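PDB 1U0M: putative polyketide synthase from Streptomyces coelicolor, which catalyses the iterative condensation of five malonyl-CoA units and the cyclisation of the resulting pentaketide to 1,3,6,8-tetrahydroxynaphthalene, a precursor of melanin. Local coordinates for residues V17-H22 with T307-I312. Numbering follows the deposited sequence.
Sequences VSVPEH and TEYGNI
Y309 lays one face of its phenol ring against V19, and this CH-pi contact is one of the places where the two halves of the thiolase fold touch: strand 11-18 and the loop after it belong to the N-terminal half, helix 300-308 and the turn that ends it to the C-terminal half. Along 307-312 the chain first completes the helix. E308, in its last turn, directs its carboxylate to a salt bridge with R323 of helix 315-326, while its carbonyl O accepts a hydrogen bond from T57 OG1. Y309 follows and carries nearly the whole contact. With CG beside its own backbone N and anti to the carbonyl carbon (chi1 -64°), the Y309 and V19 side chains cross at about a right angle. V19 CG1 sits 3.8 Å from the centroid of the Y309 ring and 2° off the normal, so that it is almost equidistant from all six carbons. V19 CG2 lies 3.9 Å from Y309 CE2, and V17 CG1 approaches Y309 CE1 more loosely at 4.5 Å. R323 adds a cation-pi interaction to the same ring. The polar end of Y309 is tied back to strand 11-18 by one water, which lies 2.9 Å from Y309 OH and donates to V17 O at 2.8 Å. A leucine in place of Y309 would probably leave V19 CG1 without its aromatic face and break the water link to the strand. G310 then turns the chain out of the helix with a positive phi of 90°. N311 makes backbone hydrogen bonds with L195 and G197, and its side-chain OD1 accepts one from A313 N.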
ATOM      1  N   VAL A  17      -6.869  15.089  14.957  1.00 49.83           N
ATOM      2  CA  VAL A  17      -5.450  14.807  15.150  1.00 46.32           C
ATOM      3  C   VAL A  17      -5.053  14.701  16.620  1.00 44.61           C
ATOM      4  O   VAL A  17      -5.544  15.446  17.467  1.00 42.48           O
ATOM      5  CB  VAL A  17      -4.560  15.890  14.475  1.00 46.85           C
ATOM      6  CG1 VAL A  17      -3.100  15.476  14.540  1.00 44.38           C
ATOM      7  CG2 VAL A  17      -4.983  16.099  13.030  1.00 44.78           C
ATOM      8  N   SER A  18      -4.143  13.772  16.904  1.00 42.45           N
ATOM      9  CA  SER A  18      -3.653  13.533  18.258  1.00 41.78           C
ATOM     10  C   SER A  18      -2.163  13.136  18.224  1.00 39.79           C
ATOM     11  O   SER A  18      -1.752  12.368  17.366  1.00 40.20           O
ATOM     12  CB  SER A  18      -4.496  12.423  18.894  1.00 42.12           C
ATOM     13  OG  SER A  18      -3.963  12.014  20.131  1.00 45.18           O
ATOM     14  N   VAL A  19      -1.353  13.672  19.138  1.00 38.34           N
ATOM     15  CA  VAL A  19       0.077  13.347  19.182  1.00 36.65           C
ATOM     16  C   VAL A  19       0.436  12.797  20.560  1.00 36.79           C
ATOM     17  O   VAL A  19      -0.240  13.088  21.532  1.00 37.81           O
ATOM     18  CB  VAL A  19       0.980  14.587  18.880  1.00 34.78           C
ATOM     19  CG1 VAL A  19       0.756  15.076  17.449  1.00 34.44           C
ATOM     20  CG2 VAL A  19       0.697  15.690  19.863  1.00 31.65           C
ATOM     21  N   PRO A  20       1.501  11.984  20.656  1.00 36.61           N
ATOM     22  CA  PRO A  20       1.926  11.395  21.937  1.00 36.68           C
ATOM     23  C   PRO A  20       2.352  12.413  22.984  1.00 37.73           C
ATOM     24  O   PRO A  20       2.710  13.542  22.657  1.00 38.00           O
ATOM     25  CB  PRO A  20       3.050  10.446  21.530  1.00 37.05           C
ATOM     26  CG  PRO A  20       3.639  11.135  20.320  1.00 38.00           C
ATOM     27  CD  PRO A  20       2.399  11.575  19.563  1.00 35.63           C
ATOM     28  N   GLU A  21       2.338  11.992  24.243  1.00 38.81           N
ATOM     29  CA  GLU A  21       2.645  12.885  25.351  1.00 42.74           C
ATOM     30  C   GLU A  21       4.094  13.258  25.627  1.00 41.99           C
ATOM     31  O   GLU A  21       4.354  14.209  26.362  1.00 44.49           O
ATOM     32  CB  GLU A  21       2.006  12.341  26.636  1.00 44.35           C
ATOM     33  CG  GLU A  21       2.411  10.930  27.033  1.00 50.39           C
ATOM     34  CD  GLU A  21       2.004   9.875  26.012  1.00 53.24           C
ATOM     35  OE1 GLU A  21       0.911   9.996  25.413  1.00 53.68           O
ATOM     36  OE2 GLU A  21       2.777   8.914  25.822  1.00 54.98           O
ATOM     37  N   HIS A  22       5.041  12.526  25.059  1.00 39.81           N
ATOM     38  CA  HIS A  22       6.447  12.832  25.280  1.00 37.76           C
ATOM     39  C   HIS A  22       6.878  13.947  24.312  1.00 38.25           C
ATOM     40  O   HIS A  22       6.723  13.831  23.101  1.00 35.61           O
ATOM     41  CB  HIS A  22       7.257  11.560  25.087  1.00 38.40           C
ATOM     42  CG  HIS A  22       6.780  10.422  25.937  1.00 40.71           C
ATOM     43  ND1 HIS A  22       6.857  10.438  27.314  1.00 42.18           N
ATOM     44  CD2 HIS A  22       6.214   9.236  25.606  1.00 41.80           C
ATOM     45  CE1 HIS A  22       6.364   9.311  27.794  1.00 42.30           C
ATOM     46  NE2 HIS A  22       5.966   8.564  26.778  1.00 43.69           N
ATOM     47  N   THR A 307       6.004  23.523  13.122  1.00 40.02           N
ATOM     48  CA  THR A 307       6.544  24.281  14.243  1.00 38.29           C
ATOM     49  C   THR A 307       6.217  23.642  15.587  1.00 37.70           C
ATOM     50  O   THR A 307       7.048  23.645  16.506  1.00 37.10           O
ATOM     51  CB  THR A 307       6.007  25.743  14.238  1.00 39.27           C
ATOM     52  OG1 THR A 307       6.409  26.395  13.028  1.00 42.73           O
ATOM     53  CG2 THR A 307       6.564  26.523  15.407  1.00 36.87           C
ATOM     54  N   GLU A 308       5.015  23.083  15.687  1.00 36.37           N
ATOM     55  CA  GLU A 308       4.546  22.455  16.920  1.00 39.35           C
ATOM     56  C   GLU A 308       4.657  20.922  16.978  1.00 39.45           C
ATOM     57  O   GLU A 308       4.806  20.344  18.055  1.00 42.67           O
ATOM     58  CB  GLU A 308       3.087  22.869  17.181  1.00 39.10           C
ATOM     59  CG  GLU A 308       2.460  22.164  18.369  1.00 42.88           C
ATOM     60  CD  GLU A 308       1.012  22.564  18.635  1.00 43.52           C
ATOM     61  OE1 GLU A 308       0.209  22.642  17.678  1.00 42.13           O
ATOM     62  OE2 GLU A 308       0.679  22.775  19.820  1.00 43.65           O
ATOM     63  N   TYR A 309       4.593  20.261  15.831  1.00 37.84           N
ATOM     64  CA  TYR A 309       4.647  18.806  15.810  1.00 38.05           C
ATOM     65  C   TYR A 309       5.869  18.274  15.076  1.00 38.24           C
ATOM     66  O   TYR A 309       6.321  17.156  15.323  1.00 39.68           O
ATOM     67  CB  TYR A 309       3.373  18.256  15.145  1.00 39.42           C
ATOM     68  CG  TYR A 309       2.086  18.549  15.898  1.00 39.05           C
ATOM     69  CD1 TYR A 309       0.847  18.478  15.257  1.00 41.03           C
ATOM     70  CD2 TYR A 309       2.105  18.873  17.255  1.00 41.10           C
ATOM     71  CE1 TYR A 309      -0.343  18.721  15.951  1.00 40.38           C
ATOM     72  CE2 TYR A 309       0.928  19.116  17.959  1.00 38.79           C
ATOM     73  CZ  TYR A 309      -0.291  19.038  17.304  1.00 41.25           C
ATOM     74  OH  TYR A 309      -1.453  19.270  18.004  1.00 41.19           O
ATOM     75  N   GLY A 310       6.406  19.084  14.177  1.00 37.61           N
ATOM     76  CA  GLY A 310       7.547  18.655  13.400  1.00 34.72           C
ATOM     77  C   GLY A 310       6.974  18.006  12.165  1.00 33.92           C
ATOM     78  O   GLY A 310       5.790  18.163  11.871  1.00 32.74           O
ATOM     79  N   ASN A 311       7.795  17.274  11.430  1.00 33.33           N
ATOM     80  CA  ASN A 311       7.299  16.614  10.243  1.00 32.60           C
ATOM     81  C   ASN A 311       6.713  15.271  10.645  1.00 33.84           C
ATOM     82  O   ASN A 311       7.444  14.333  10.976  1.00 32.58           O
ATOM     83  CB  ASN A 311       8.418  16.394   9.240  1.00 31.48           C
ATOM     84  CG  ASN A 311       7.897  15.996   7.897  1.00 32.42           C
ATOM     85  OD1 ASN A 311       6.893  15.272   7.797  1.00 36.09           O
ATOM     86  ND2 ASN A 311       8.565  16.456   6.841  1.00 28.75           N
ATOM     87  N   ILE A 312       5.388  15.186  10.613  1.00 34.83           N
ATOM     88  CA  ILE A 312       4.705  13.967  10.979  1.00 32.88           C
ATOM     89  C   ILE A 312       4.211  13.233   9.735  1.00 34.53           C
ATOM     90  O   ILE A 312       3.123  12.649   9.724  1.00 36.18           O
ATOM     91  CB  ILE A 312       3.542  14.271  11.931  1.00 32.37           C
ATOM     92  CG1 ILE A 312       2.542  15.226  11.278  1.00 35.42           C
ATOM     93  CG2 ILE A 312       4.072  14.949  13.162  1.00 34.36           C
ATOM     94  CD1 ILE A 312       1.342  15.498  12.132  1.00 29.21           C
TER
HETATM   95  O   HOH W   1      -3.659  17.394  18.267  1.00 44.41           O